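Local coordinates for protein AvrA (Salmonella typhimurium, PDB 6BE0) that binds inositol hexakisphosphate and coenzyme A and probably transfers acetyl groups from acetyl-CoA to serine and threonine residues of target proteins, at residues G122-F130 / C186-L197; K136-C147 / D169-Q180. All blocks are in the same frame, centred on the assembly; numbering follows the deposited sequence.

How the contacts relate
Both contacts involve the same mixed sheet and are mostly buried: contact 2 lies within it, and contact 1 packs helix 186-199 against it. Contact 1 lies about 3 Å from the centre of the chain and contact 2 about 10 Å, both measured from contact centres. Contact 1 works largely through side chains with few polar links. Contact 2 pairs two parallel strands by regular backbone bonds, and its ends are more exposed. Strands 125-133 and 136-143 are neighbours, and Val127 O lies 2.8 Å from Phe142 N. His124 NE2 lies 2.7 Å from Glu143 OE1, a probable hydrogen bond. With Cys186 nearby, this is consistent with the His-Glu-Cys catalytic triad of the YopJ family.

Contact 1: residues G122-F130 / C186-L197; sequences GIHISVVDF and CGIFSLALAKKL. With IHP (inositol hexakisphosphate), chain B.
Ile125 and Cys186 make the polar link at the start of the helix. Ile125 N donates to Cys186 SG at 3.4 Å, nearly straight at 170°. Cys186 holds SG between its backbone N and carbonyl carbon (chi1 59°), which turns the sulfur to this N-H. Ser190 OG lies 2.8 Å from Ile125 O and 3.0 Å from Cys186 O. Its single proton can serve either oxygen. Water 1 sits between Asp129 OD2 and Leu197 O, 2.7 Å from each. The carboxylate is also held by Arg113 and His208.

The rest across the two segments is mainly apolar. Ile125 CB sits 4.0 Å from Gly187 CA. Val127 splits its branches: CG1 meets Leu193 CB, and CG2 reaches Ala194 CB and Leu197 CD1, each at 3.8 Å. Leu197 CD1 lies along Asp129 CB, the two side chains running in opposite directions.

Lys196 NZ donates to inositol hexakisphosphate O33 at 3.0 Å, and Lys195 NZ bonds weakly to O42.

Helix 186-197 runs 15° from parallel to strand 125-130, their axes 6.8 Å apart. It lies between the sheet and helices 65-82 and 287-300, touched by Leu191 and Ile188.

Contact 2: residues K136-C147 / D169-Q180; sequences KTSVILFEPAAC and DCYFAMVELDIQ
Leu177 CD2 meets the edge of the Phe142 ring near its plane, while Ile140 CG2 from the same strand as the ring lies over one face. Val175 CB approaches that ring obliquely, 3.8 Å from Phe142 CD2. The Phe172 ring takes Val139 CG1 at its edge, in plane, and Leu141 CB comes to its CE2 at a slant. Tyr171 has Thr137 O at its edge, and Lys136 CD runs past Tyr171 CE1 at 3.7 Å.

On the sheet face of Ile140, Phe142 and Val175, the tightest apolar touch is Ile140 CG2 to Val175 CG2, 3.5 Å. On the face of Val139, Leu141 and Phe172, Leu141 and Met174 lie side by side. Met174 carries CG anti to its backbone N (chi1 176°), runs extended to SD and bends at the last torsion. This brings CE to Cys147 SG at 3.6 Å and also to Glu143 CG.

Backbone bonds alternate along the pair from Thr137 N to Leu177 N. Past the strands, Pro144 O takes two donors. Ile179 N comes nearly straight at 2.8 Å, and Gln180 N from above the carbonyl plane at 3.1 Å. Cys147 N binds Glu176 OE2 at 2.8 Å on the anti side of the carboxylate, while Ser225 N holds OE1. Water 2 joins Asp178 OD1 and Gln180 O. Asp178 also pairs with the CoA-binding Arg181.

These parallel neighbours, joined through helix 151-164, form a classic beta-alpha-beta unit. Its second strand is the last of the five in the mixed sheet, with the backbone of Leu223 bonded to Met174 and Glu176.

Contact 1: residues G122-F130 / C186-L197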
loop_
_atom_site.group_PDB
_atom_site.type_symbol
_atom_site.label_atom_id
_atom_site.label_comp_id
_atom_site.label_asym_id
_atom_site.label_seq_id
_atom_site.Cartn_x
_atom_site.Cartn_y
_atom_site.Cartn_z
ATOM N N GLY A 122 -2.019 8.852 16.401
ATOM C CA GLY A 122 -0.839 8.556 15.613
ATOM C C GLY A 122 -1.204 8.392 14.153
ATOM O O GLY A 122 -2.361 8.576 13.774
ATOM N N ILE A 123 -0.214 8.046 13.337
ATOM C CA ILE A 123 -0.415 7.875 11.904
ATOM C C ILE A 123 -0.142 6.437 11.482
ATOM O O ILE A 123 0.961 5.926 11.663
ATOM C CB ILE A 123 0.492 8.818 11.088
ATOM C CG1 ILE A 123 0.254 10.273 11.497
ATOM C CG2 ILE A 123 0.238 8.644 9.591
ATOM C CD1 ILE A 123 1.301 11.235 10.981
ATOM N N HIS A 124 -1.161 5.793 10.924
ATOM C CA HIS A 124 -0.994 4.495 10.287
ATOM C C HIS A 124 -1.838 4.455 9.020
ATOM O O HIS A 124 -3.041 4.189 9.061
ATOM C CB HIS A 124 -1.384 3.353 11.227
ATOM C CG HIS A 124 -1.086 1.996 10.670
ATOM N ND1 HIS A 124 0.189 1.483 10.600
ATOM C CD2 HIS A 124 -1.902 1.052 10.138
ATOM C CE1 HIS A 124 0.151 0.280 10.059
ATOM N NE2 HIS A 124 -1.106 -0.006 9.768
ATOM N N ILE A 125 -1.190 4.732 7.894
ATOM C CA ILE A 125 -1.871 4.808 6.611
ATOM C C ILE A 125 -1.815 3.467 5.888
ATOM O O ILE A 125 -0.735 2.968 5.574
ATOM C CB ILE A 125 -1.250 5.909 5.726
ATOM C CG1 ILE A 125 -1.440 7.276 6.391
ATOM C CG2 ILE A 125 -1.877 5.903 4.335
ATOM C CD1 ILE A 125 -0.651 8.396 5.745
ATOM N N SER A 126 -2.989 2.891 5.641
ATOM C CA SER A 126 -3.111 1.659 4.866
ATOM C C SER A 126 -3.839 1.943 3.558
ATOM O O SER A 126 -4.311 3.058 3.335
ATOM C CB SER A 126 -3.860 0.588 5.660
ATOM O OG SER A 126 -3.209 0.307 6.885
ATOM N N VAL A 127 -3.925 0.932 2.698
ATOM C CA VAL A 127 -4.660 1.055 1.445
ATOM C C VAL A 127 -5.750 -0.010 1.364
ATOM O O VAL A 127 -5.532 -1.166 1.726
ATOM C CB VAL A 127 -3.725 0.946 0.218
ATOM C CG1 VAL A 127 -3.036 -0.410 0.168
ATOM C CG2 VAL A 127 -4.499 1.210 -1.069
ATOM N N VAL A 128 -6.925 0.402 0.898
ATOM C CA VAL A 128 -8.063 -0.495 0.733
ATOM C C VAL A 128 -8.443 -0.574 -0.738
ATOM O O VAL A 128 -8.542 0.454 -1.403
ATOM C CB VAL A 128 -9.288 -0.020 1.546
ATOM C CG1 VAL A 128 -10.489 -0.935 1.309
ATOM C CG2 VAL A 128 -8.953 0.050 3.026
ATOM N N ASP A 129 -8.653 -1.786 -1.242
ATOM C CA ASP A 129 -9.143 -1.966 -2.604
ATOM C C ASP A 129 -10.628 -2.301 -2.584
ATOM O O ASP A 129 -11.067 -3.188 -1.850
ATOM C CB ASP A 129 -8.365 -3.061 -3.332
ATOM C CG ASP A 129 -8.560 -3.012 -4.842
ATOM O OD1 ASP A 129 -8.814 -1.914 -5.382
ATOM O OD2 ASP A 129 -8.451 -4.071 -5.491
ATOM N N PHE A 130 -11.386 -1.579 -3.403
ATOM C CA PHE A 130 -12.840 -1.698 -3.460
ATOM C C PHE A 130 -13.265 -2.171 -4.848
ATOM O O PHE A 130 -12.869 -1.594 -5.858
ATOM C CB PHE A 130 -13.485 -0.350 -3.113
ATOM C CG PHE A 130 -14.975 -0.314 -3.300
ATOM C CD1 PHE A 130 -15.827 -0.589 -2.244
ATOM C CD2 PHE A 130 -15.522 0.017 -4.527
ATOM C CE1 PHE A 130 -17.199 -0.545 -2.414
ATOM C CE2 PHE A 130 -16.890 0.062 -4.704
ATOM C CZ PHE A 130 -17.730 -0.220 -3.647
ATOM N N CYS A 186 4.632 3.883 5.962
ATOM C CA CYS A 186 3.303 3.332 5.710
ATOM C C CYS A 186 2.594 4.073 4.579
ATOM O O CYS A 186 1.944 3.455 3.735
ATOM C CB CYS A 186 2.447 3.375 6.982
ATOM S SG CYS A 186 2.180 5.020 7.694
ATOM N N GLY A 187 2.730 5.394 4.561
ATOM C CA GLY A 187 2.099 6.213 3.541
ATOM C C GLY A 187 2.608 5.939 2.136
ATOM O O GLY A 187 1.823 5.834 1.197
ATOM N N ILE A 188 3.923 5.818 1.988
ATOM C CA ILE A 188 4.528 5.606 0.676
ATOM C C ILE A 188 4.140 4.245 0.110
ATOM O O ILE A 188 3.782 4.135 -1.062
ATOM C CB ILE A 188 6.070 5.708 0.730
ATOM C CG1 ILE A 188 6.505 7.007 1.416
ATOM C CG2 ILE A 188 6.666 5.621 -0.677
ATOM C CD1 ILE A 188 5.983 8.271 0.753
ATOM N N PHE A 189 4.217 3.212 0.945
ATOM C CA PHE A 189 3.837 1.867 0.532
ATOM C C PHE A 189 2.382 1.826 0.079
ATOM O O PHE A 189 2.065 1.252 -0.960
ATOM C CB PHE A 189 4.058 0.867 1.669
ATOM C CG PHE A 189 5.436 0.267 1.694
ATOM C CD1 PHE A 189 5.717 -0.879 0.971
ATOM C CD2 PHE A 189 6.448 0.846 2.443
ATOM C CE1 PHE A 189 6.982 -1.435 0.990
ATOM C CE2 PHE A 189 7.715 0.295 2.464
ATOM C CZ PHE A 189 7.981 -0.848 1.737
ATOM N N SER A 190 1.499 2.447 0.855
ATOM C CA SER A 190 0.073 2.411 0.555
ATOM C C SER A 190 -0.246 3.193 -0.718
ATOM O O SER A 190 -1.097 2.787 -1.513
ATOM C CB SER A 190 -0.731 2.968 1.732
ATOM O OG SER A 190 -0.614 2.133 2.873
ATOM N N LEU A 191 0.441 4.315 -0.908
ATOM C CA LEU A 191 0.244 5.136 -2.095
ATOM C C LEU A 191 0.694 4.392 -3.345
ATOM O O LEU A 191 0.020 4.420 -4.373
ATOM C CB LEU A 191 1.003 6.457 -1.966
ATOM C CG LEU A 191 0.906 7.422 -3.152
ATOM C CD1 LEU A 191 -0.540 7.789 -3.458
ATOM C CD2 LEU A 191 1.728 8.669 -2.871
ATOM N N ALA A 192 1.840 3.729 -3.251
ATOM C CA ALA A 192 2.380 2.968 -4.372
ATOM C C ALA A 192 1.474 1.790 -4.711
ATOM O O ALA A 192 1.134 1.571 -5.875
ATOM C CB ALA A 192 3.786 2.483 -4.055
ATOM N N LEU A 193 1.088 1.035 -3.685
ATOM C CA LEU A 193 0.201 -0.108 -3.864
ATOM C C LEU A 193 -1.137 0.315 -4.466
ATOM O O LEU A 193 -1.710 -0.402 -5.283
ATOM C CB LEU A 193 -0.028 -0.818 -2.529
ATOM C CG LEU A 193 1.174 -1.569 -1.951
ATOM C CD1 LEU A 193 0.858 -2.074 -0.551
ATOM C CD2 LEU A 193 1.592 -2.716 -2.855
ATOM N N ALA A 194 -1.625 1.483 -4.060
ATOM C CA ALA A 194 -2.889 2.003 -4.572
ATOM C C ALA A 194 -2.857 2.095 -6.094
ATOM O O ALA A 194 -3.807 1.699 -6.770
ATOM C CB ALA A 194 -3.189 3.363 -3.965
ATOM N N LYS A 195 -1.755 2.612 -6.625
ATOM C CA LYS A 195 -1.600 2.753 -8.067
ATOM C C LYS A 195 -1.426 1.390 -8.734
ATOM O O LYS A 195 -1.886 1.181 -9.855
ATOM C CB LYS A 195 -0.416 3.670 -8.389
ATOM C CG LYS A 195 -0.806 5.140 -8.522
ATOM C CD LYS A 195 0.120 6.073 -7.749
ATOM C CE LYS A 195 1.495 6.183 -8.387
ATOM N NZ LYS A 195 2.343 7.193 -7.688
ATOM N N LYS A 196 -0.774 0.462 -8.041
ATOM C CA LYS A 196 -0.595 -0.890 -8.563
ATOM C C LYS A 196 -1.908 -1.674 -8.550
ATOM O O LYS A 196 -2.139 -2.520 -9.415
ATOM C CB LYS A 196 0.469 -1.640 -7.759
ATOM C CG LYS A 196 1.892 -1.144 -7.986
ATOM C CD LYS A 196 2.369 -1.444 -9.401
ATOM C CE LYS A 196 3.804 -0.992 -9.621
ATOM N NZ LYS A 196 3.941 0.492 -9.594
ATOM N N LEU A 197 -2.764 -1.395 -7.569
ATOM C CA LEU A 197 -4.075 -2.033 -7.497
ATOM C C LEU A 197 -4.890 -1.726 -8.753
ATOM O O LEU A 197 -5.714 -2.533 -9.184
ATOM C CB LEU A 197 -4.836 -1.574 -6.250
ATOM C CG LEU A 197 -4.380 -2.148 -4.907
ATOM C CD1 LEU A 197 -5.029 -1.388 -3.757
ATOM C CD2 LEU A 197 -4.696 -3.631 -4.810
HETATM C C1 IHP B . 6.087 3.357 -12.903
HETATM C C2 IHP B . 6.050 3.439 -11.381
HETATM C C3 IHP B . 7.392 3.060 -10.778
HETATM C C4 IHP B . 8.506 3.894 -11.376
HETATM C C5 IHP B . 8.590 3.594 -12.861
HETATM C C6 IHP B . 7.303 4.011 -13.557
HETATM O O11 IHP B . 4.893 3.929 -13.406
HETATM P P1 IHP B . 3.741 2.944 -13.904
HETATM O O21 IHP B . 2.395 3.496 -13.489
HETATM O O31 IHP B . 3.906 1.569 -13.291
HETATM O O41 IHP B . 3.797 2.838 -15.405
HETATM O O12 IHP B . 5.659 4.766 -10.964
HETATM P P2 IHP B . 4.309 4.978 -10.162
HETATM O O22 IHP B . 3.150 4.339 -10.890
HETATM O O32 IHP B . 4.403 4.361 -8.787
HETATM O O42 IHP B . 4.038 6.459 -10.023
HETATM O O13 IHP B . 7.346 3.216 -9.358
HETATM P P3 IHP B . 7.385 1.919 -8.433
HETATM O O23 IHP B . 6.458 2.107 -7.257
HETATM O O33 IHP B . 6.958 0.690 -9.200
HETATM O O43 IHP B . 8.784 1.714 -7.915
HETATM O O14 IHP B . 9.748 3.658 -10.687
HETATM P P4 IHP B . 10.604 2.295 -10.791
HETATM O O24 IHP B . 11.052 1.882 -9.408
HETATM O O34 IHP B . 9.802 1.167 -11.398
HETATM O O44 IHP B . 11.837 2.534 -11.619
HETATM O O15 IHP B . 9.707 4.244 -13.471
HETATM P P5 IHP B . 10.416 3.545 -14.703
HETATM O O25 IHP B . 9.518 2.470 -15.278
HETATM O O35 IHP B . 10.699 4.582 -15.761
HETATM O O45 IHP B . 11.717 2.910 -14.278
HETATM O O16 IHP B . 7.178 5.432 -13.557
HETATM P P6 IHP B . 6.859 6.168 -14.900
HETATM O O26 IHP B . 7.062 7.651 -14.726
HETATM O O36 IHP B . 7.770 5.668 -15.991
HETATM O O46 IHP B . 5.425 5.926 -15.302
HETATM O O HOH W 1 -7.928 -3.545 -8.084
#

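Contact 2: residues K136-C147 / D169-Q180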
loop_
_atom_site.group_PDB
_atom_site.type_symbol
_atom_site.label_atom_id
_atom_site.label_comp_id
_atom_site.label_asym_id
_atom_site.label_seq_id
_atom_site.Cartn_x
_atom_site.Cartn_y
_atom_site.Cartn_z
ATOM N N LYS A 136 -22.160 -8.417 -5.608
ATOM C CA LYS A 136 -21.582 -8.362 -4.272
ATOM C C LYS A 136 -20.393 -7.402 -4.193
ATOM O O LYS A 136 -19.682 -7.195 -5.176
ATOM C CB LYS A 136 -21.168 -9.774 -3.846
ATOM C CG LYS A 136 -22.068 -10.859 -4.443
ATOM C CD LYS A 136 -22.127 -12.118 -3.589
ATOM C CE LYS A 136 -22.821 -13.255 -4.326
ATOM N NZ LYS A 136 -24.179 -12.876 -4.816
ATOM N N THR A 137 -20.195 -6.820 -3.013
ATOM C CA THR A 137 -19.154 -5.819 -2.790
ATOM C C THR A 137 -17.954 -6.423 -2.063
ATOM O O THR A 137 -18.104 -7.045 -1.010
ATOM C CB THR A 137 -19.699 -4.628 -1.971
ATOM O OG1 THR A 137 -20.729 -3.967 -2.717
ATOM C CG2 THR A 137 -18.597 -3.622 -1.644
ATOM N N SER A 138 -16.768 -6.225 -2.633
ATOM C CA SER A 138 -15.527 -6.720 -2.043
ATOM C C SER A 138 -14.674 -5.570 -1.518
ATOM O O SER A 138 -14.409 -4.601 -2.228
ATOM C CB SER A 138 -14.731 -7.535 -3.065
ATOM O OG SER A 138 -13.493 -7.963 -2.523
ATOM N N VAL A 139 -14.249 -5.693 -0.266
ATOM C CA VAL A 139 -13.401 -4.697 0.374
ATOM C C VAL A 139 -12.195 -5.392 0.989
ATOM O O VAL A 139 -12.347 -6.217 1.887
ATOM C CB VAL A 139 -14.167 -3.914 1.462
ATOM C CG1 VAL A 139 -13.278 -2.853 2.097
ATOM C CG2 VAL A 139 -15.418 -3.279 0.873
ATOM N N ILE A 140 -11.003 -5.063 0.503
ATOM C CA ILE A 140 -9.780 -5.683 1.004
ATOM C C ILE A 140 -8.805 -4.640 1.528
ATOM O O ILE A 140 -8.346 -3.773 0.785
ATOM C CB ILE A 140 -9.089 -6.528 -0.082
ATOM C CG1 ILE A 140 -10.052 -7.606 -0.588
ATOM C CG2 ILE A 140 -7.815 -7.168 0.474
ATOM C CD1 ILE A 140 -9.516 -8.442 -1.735
ATOM N N LEU A 141 -8.494 -4.743 2.817
ATOM C CA LEU A 141 -7.537 -3.860 3.467
ATOM C C LEU A 141 -6.143 -4.469 3.398
ATOM O O LEU A 141 -5.920 -5.573 3.891
ATOM C CB LEU A 141 -7.942 -3.616 4.924
ATOM C CG LEU A 141 -6.972 -2.821 5.805
ATOM C CD1 LEU A 141 -6.844 -1.385 5.333
ATOM C CD2 LEU A 141 -7.426 -2.871 7.256
ATOM N N PHE A 142 -5.211 -3.751 2.779
ATOM C CA PHE A 142 -3.835 -4.220 2.669
ATOM C C PHE A 142 -2.941 -3.516 3.679
ATOM O O PHE A 142 -2.861 -2.287 3.703
ATOM C CB PHE A 142 -3.299 -4.001 1.253
ATOM C CG PHE A 142 -3.987 -4.836 0.210
ATOM C CD1 PHE A 142 -5.114 -4.365 -0.441
ATOM C CD2 PHE A 142 -3.507 -6.090 -0.116
ATOM C CE1 PHE A 142 -5.748 -5.132 -1.399
ATOM C CE2 PHE A 142 -4.138 -6.861 -1.075
ATOM C CZ PHE A 142 -5.257 -6.381 -1.715
ATOM N N GLU A 143 -2.283 -4.311 4.517
ATOM C CA GLU A 143 -1.299 -3.806 5.463
ATOM C C GLU A 143 0.099 -4.091 4.923
ATOM O O GLU A 143 0.474 -5.256 4.780
ATOM C CB GLU A 143 -1.488 -4.456 6.835
ATOM C CG GLU A 143 -2.760 -4.037 7.560
ATOM C CD GLU A 143 -2.744 -2.581 7.995
ATOM O OE1 GLU A 143 -1.668 -1.950 7.946
ATOM O OE2 GLU A 143 -3.812 -2.067 8.390
ATOM N N PRO A 144 0.870 -3.037 4.598
ATOM C CA PRO A 144 2.215 -3.285 4.069
ATOM C C PRO A 144 3.129 -4.009 5.058
ATOM O O PRO A 144 3.990 -4.780 4.636
ATOM C CB PRO A 144 2.742 -1.875 3.774
ATOM C CG PRO A 144 1.524 -1.044 3.594
ATOM C CD PRO A 144 0.518 -1.607 4.546
ATOM N N ALA A 145 2.944 -3.758 6.351
ATOM C CA ALA A 145 3.777 -4.373 7.381
ATOM C C ALA A 145 3.166 -5.685 7.867
ATOM O O ALA A 145 2.224 -6.201 7.265
ATOM C CB ALA A 145 3.969 -3.412 8.547
ATOM N N ALA A 146 3.708 -6.217 8.959
ATOM C CA ALA A 146 3.237 -7.476 9.526
ATOM C C ALA A 146 2.027 -7.248 10.429
ATOM O O ALA A 146 1.712 -6.109 10.776
ATOM C CB ALA A 146 4.357 -8.153 10.296
ATOM N N CYS A 147 1.357 -8.335 10.805
ATOM C CA CYS A 147 0.155 -8.259 11.633
ATOM C C CYS A 147 0.149 -9.322 12.730
ATOM O O CYS A 147 -0.902 -9.646 13.278
ATOM C CB CYS A 147 -1.098 -8.421 10.770
ATOM S SG CYS A 147 -1.146 -7.362 9.317
ATOM N N ASP A 169 -24.672 -7.862 0.886
ATOM C CA ASP A 169 -23.696 -8.682 0.175
ATOM C C ASP A 169 -22.319 -8.021 0.117
ATOM O O ASP A 169 -21.696 -7.950 -0.943
ATOM C CB ASP A 169 -24.199 -8.981 -1.238
ATOM C CG ASP A 169 -25.481 -9.793 -1.237
ATOM O OD1 ASP A 169 -25.411 -11.013 -0.973
ATOM O OD2 ASP A 169 -26.556 -9.216 -1.501
ATOM N N CYS A 170 -21.860 -7.537 1.268
ATOM C CA CYS A 170 -20.566 -6.873 1.382
ATOM C C CYS A 170 -19.590 -7.758 2.152
ATOM O O CYS A 170 -19.863 -8.150 3.288
ATOM C CB CYS A 170 -20.726 -5.519 2.078
ATOM S SG CYS A 170 -19.214 -4.545 2.190
ATOM N N TYR A 171 -18.457 -8.068 1.527
ATOM C CA TYR A 171 -17.478 -8.983 2.105
ATOM C C TYR A 171 -16.137 -8.292 2.333
ATOM O O TYR A 171 -15.616 -7.615 1.444
ATOM C CB TYR A 171 -17.300 -10.200 1.195
ATOM C CG TYR A 171 -18.586 -10.957 0.959
ATOM C CD1 TYR A 171 -19.420 -10.632 -0.102
ATOM C CD2 TYR A 171 -18.972 -11.989 1.801
ATOM C CE1 TYR A 171 -20.599 -11.319 -0.319
ATOM C CE2 TYR A 171 -20.150 -12.680 1.592
ATOM C CZ TYR A 171 -20.959 -12.341 0.532
ATOM O OH TYR A 171 -22.134 -13.027 0.316
ATOM N N PHE A 172 -15.588 -8.474 3.533
ATOM C CA PHE A 172 -14.359 -7.803 3.937
ATOM C C PHE A 172 -13.238 -8.790 4.250
ATOM O O PHE A 172 -13.473 -9.878 4.780
ATOM C CB PHE A 172 -14.618 -6.914 5.155
ATOM C CG PHE A 172 -13.366 -6.363 5.780
ATOM C CD1 PHE A 172 -12.804 -6.973 6.889
ATOM C CD2 PHE A 172 -12.747 -5.241 5.253
ATOM C CE1 PHE A 172 -11.652 -6.470 7.463
ATOM C CE2 PHE A 172 -11.595 -4.735 5.823
ATOM C CZ PHE A 172 -11.047 -5.351 6.930
ATOM N N ALA A 173 -12.013 -8.392 3.917
ATOM C CA ALA A 173 -10.831 -9.185 4.217
ATOM C C ALA A 173 -9.634 -8.273 4.457
ATOM O O ALA A 173 -9.518 -7.214 3.845
ATOM C CB ALA A 173 -10.539 -10.158 3.085
ATOM N N MET A 174 -8.755 -8.688 5.360
ATOM C CA MET A 174 -7.533 -7.951 5.647
ATOM C C MET A 174 -6.340 -8.804 5.239
ATOM O O MET A 174 -6.286 -9.992 5.551
ATOM C CB MET A 174 -7.470 -7.580 7.128
ATOM C CG MET A 174 -6.186 -6.895 7.554
ATOM S SD MET A 174 -6.291 -6.314 9.256
ATOM C CE MET A 174 -4.625 -6.630 9.826
ATOM N N VAL A 175 -5.396 -8.195 4.528
ATOM C CA VAL A 175 -4.258 -8.920 3.976
ATOM C C VAL A 175 -2.937 -8.410 4.543
ATOM O O VAL A 175 -2.621 -7.223 4.457
ATOM C CB VAL A 175 -4.224 -8.815 2.437
ATOM C CG1 VAL A 175 -3.008 -9.541 1.869
ATOM C CG2 VAL A 175 -5.503 -9.384 1.845
ATOM N N GLU A 176 -2.174 -9.329 5.124
ATOM C CA GLU A 176 -0.831 -9.041 5.606
ATOM C C GLU A 176 0.160 -9.215 4.464
ATOM O O GLU A 176 0.138 -10.234 3.774
ATOM C CB GLU A 176 -0.474 -9.963 6.776
ATOM C CG GLU A 176 0.945 -9.808 7.306
ATOM C CD GLU A 176 1.339 -10.939 8.237
ATOM O OE1 GLU A 176 1.207 -12.115 7.835
ATOM O OE2 GLU A 176 1.778 -10.652 9.370
ATOM N N LEU A 177 1.022 -8.223 4.265
ATOM C CA LEU A 177 2.033 -8.284 3.212
ATOM C C LEU A 177 3.427 -8.514 3.788
ATOM O O LEU A 177 4.212 -9.286 3.236
ATOM C CB LEU A 177 2.012 -7.000 2.377
ATOM C CG LEU A 177 0.728 -6.720 1.587
ATOM C CD1 LEU A 177 0.888 -5.458 0.751
ATOM C CD2 LEU A 177 0.340 -7.896 0.700
ATOM N N ASP A 178 3.721 -7.851 4.904
ATOM C CA ASP A 178 5.040 -7.914 5.530
ATOM C C ASP A 178 6.140 -7.624 4.514
ATOM O O ASP A 178 7.045 -8.435 4.314
ATOM C CB ASP A 178 5.270 -9.284 6.177
ATOM C CG ASP A 178 6.527 -9.325 7.035
ATOM O OD1 ASP A 178 6.909 -8.273 7.594
ATOM O OD2 ASP A 178 7.135 -10.410 7.152
ATOM N N ILE A 179 6.041 -6.469 3.861
ATOM C CA ILE A 179 7.071 -6.010 2.936
ATOM C C ILE A 179 7.656 -4.688 3.421
ATOM O O ILE A 179 8.728 -4.280 2.978
ATOM C CB ILE A 179 6.522 -5.844 1.507
ATOM C CG1 ILE A 179 5.291 -4.935 1.505
ATOM C CG2 ILE A 179 6.183 -7.209 0.920
ATOM C CD1 ILE A 179 4.838 -4.528 0.116
ATOM N N GLN A 180 6.946 -4.023 4.329
ATOM C CA GLN A 180 7.484 -2.851 5.008
ATOM C C GLN A 180 8.129 -3.280 6.317
ATOM O O GLN A 180 7.525 -4.005 7.109
ATOM C CB GLN A 180 6.397 -1.809 5.281
ATOM C CG GLN A 180 6.905 -0.598 6.064
ATOM C CD GLN A 180 5.790 0.286 6.575
ATOM O OE1 GLN A 180 4.700 0.319 6.009
ATOM N NE2 GLN A 180 6.061 1.006 7.659
HETATM O O HOH W 2 7.027 -5.912 9.302
#